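Local atomic coordinates of L protein (CAS virus, PDB entry 5MV0), a protein that probably supplies the cap-snatching endonuclease domain of a reptarenavirus polymerase, cutting capped host RNA to prime viral transcription. Residues B[21-24]-B[25-28]. Numbering follows the deposited sequence. Where two conformers were deposited one is given.
Sequences EPDL and YKQS
Lys26 folds its side chain back along the backbone of Asp23, with CG 3.6 Å from Asp23 O and the ammonium group curling over to reach the same oxygen. The bond from Lys26 NZ to Asp23 O measures 3.0 Å and arrives in the carbonyl plane, on a lone pair. Two torsions bring it there: CG sits between the backbone N and the carbonyl carbon (chi1 51°), and an otherwise extended chain bends at its last torsion (chi4 -68°). The Asp23 side chain lies alongside it, both reaching in one direction, but its OD1 is 4.1 Å from Lys26 NZ, too far for a salt bridge.

The backbone beneath is a short 3-10 segment, residues 22-27, that follows helix 4-20 and leads toward helix 34-57. Among its i to i+3 bonds are Tyr25 N to Pro22 O (3.0 Å) and Gln27 N to Leu24 O (3.0 Å). A water donates to Pro22 O at 2.7 Å and accepts weakly from Lys26 N and NZ, loosely linking the turn to the lysine tip.

Leu24 turns away to pack between Ile17 and Leu18 of helix 4-20 and Thr47 and Ile48 of helix 34-57. Tyr25, whose CG lies opposite the backbone N (chi1 165°), instead reaches the second subunit, where its hydroxyl bonds Asp33 and its ring meets Lys36 in a cation-pi contact.

Chemically, the lysine acts here as a donor to a main-chain carbonyl, and the nearby carboxylate, also drawn weakly by Arg55, would add only a modest through-space attraction.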
loop_
_atom_site.group_PDB
_atom_site.type_symbol
_atom_site.label_atom_id
_atom_site.label_comp_id
_atom_site.label_asym_id
_atom_site.label_seq_id
_atom_site.Cartn_x
_atom_site.Cartn_y
_atom_site.Cartn_z
ATOM N N GLU B 21 -2.832 3.664 1.019
ATOM C CA GLU B 21 -2.678 3.968 2.448
ATOM C C GLU B 21 -2.036 2.775 3.138
ATOM O O GLU B 21 -2.722 1.979 3.800
ATOM C CB GLU B 21 -4.021 4.287 3.116
ATOM C CG GLU B 21 -4.542 5.688 2.871
ATOM C CD GLU B 21 -3.854 6.751 3.732
ATOM O OE1 GLU B 21 -2.844 6.455 4.425
ATOM O OE2 GLU B 21 -4.356 7.889 3.722
ATOM N N PRO B 22 -0.713 2.620 3.010
ATOM C CA PRO B 22 -0.049 1.406 3.512
ATOM C C PRO B 22 -0.021 1.271 5.023
ATOM O O PRO B 22 0.314 0.181 5.509
ATOM C CB PRO B 22 1.380 1.528 2.946
ATOM C CG PRO B 22 1.240 2.432 1.764
ATOM C CD PRO B 22 0.187 3.436 2.178
ATOM N N ASP B 23 -0.341 2.319 5.788
ATOM C CA ASP B 23 -0.523 2.131 7.227
ATOM C C ASP B 23 -1.618 1.118 7.535
ATOM O O ASP B 23 -1.637 0.547 8.631
ATOM C CB ASP B 23 -0.866 3.453 7.914
ATOM C CG ASP B 23 0.328 4.377 8.030
ATOM O OD1 ASP B 23 1.474 3.892 7.935
ATOM O OD2 ASP B 23 0.115 5.593 8.219
ATOM N N LEU B 24 -2.536 0.887 6.597
ATOM C CA LEU B 24 -3.589 -0.092 6.819
ATOM C C LEU B 24 -3.108 -1.525 6.627
ATOM O O LEU B 24 -3.809 -2.456 7.049
ATOM C CB LEU B 24 -4.760 0.185 5.872
ATOM C CG LEU B 24 -5.473 1.533 6.017
ATOM C CD1 LEU B 24 -6.321 1.813 4.784
ATOM C CD2 LEU B 24 -6.336 1.514 7.256
ATOM N N TYR B 25 -1.946 -1.716 5.979
ATOM C CA TYR B 25 -1.485 -3.066 5.646
ATOM C C TYR B 25 -1.414 -3.950 6.884
ATOM O O TYR B 25 -1.775 -5.135 6.837
ATOM C CB TYR B 25 -0.111 -3.010 4.966
ATOM C CG TYR B 25 0.590 -4.360 4.927
ATOM C CD1 TYR B 25 1.603 -4.667 5.832
ATOM C CD2 TYR B 25 0.212 -5.335 4.004
ATOM C CE1 TYR B 25 2.238 -5.900 5.812
ATOM C CE2 TYR B 25 0.841 -6.573 3.980
ATOM C CZ TYR B 25 1.847 -6.845 4.884
ATOM O OH TYR B 25 2.458 -8.072 4.876
ATOM N N LYS B 26 -0.950 -3.399 8.004
ATOM C CA LYS B 26 -0.718 -4.257 9.170
ATOM C C LYS B 26 -2.016 -4.699 9.827
ATOM O O LYS B 26 -2.012 -5.652 10.607
ATOM C CB LYS B 26 0.172 -3.551 10.193
ATOM C CG LYS B 26 -0.272 -2.150 10.589
ATOM C CD LYS B 26 0.760 -1.504 11.514
ATOM C CE LYS B 26 0.438 -0.037 11.773
ATOM N NZ LYS B 26 0.619 0.789 10.531
ATOM N N GLN B 27 -3.127 -4.046 9.510
ATOM C CA GLN B 27 -4.428 -4.356 10.074
ATOM C C GLN B 27 -5.319 -5.124 9.113
ATOM O O GLN B 27 -6.489 -5.360 9.423
ATOM C CB GLN B 27 -5.134 -3.069 10.487
ATOM C CG GLN B 27 -4.518 -2.370 11.665
ATOM C CD GLN B 27 -5.382 -1.229 12.113
ATOM O OE1 GLN B 27 -5.411 -0.174 11.471
ATOM N NE2 GLN B 27 -6.125 -1.436 13.202
ATOM N N SER B 28 -4.806 -5.515 7.954
ATOM C CA SER B 28 -5.671 -6.103 6.950
ATOM C C SER B 28 -5.093 -7.423 6.473
ATOM O O SER B 28 -4.077 -7.912 6.980
ATOM C CB SER B 28 -5.893 -5.130 5.787
ATOM O OG SER B 28 -7.123 -5.423 5.135
HETATM O O HOH W 1 1.112 -1.124 7.760
#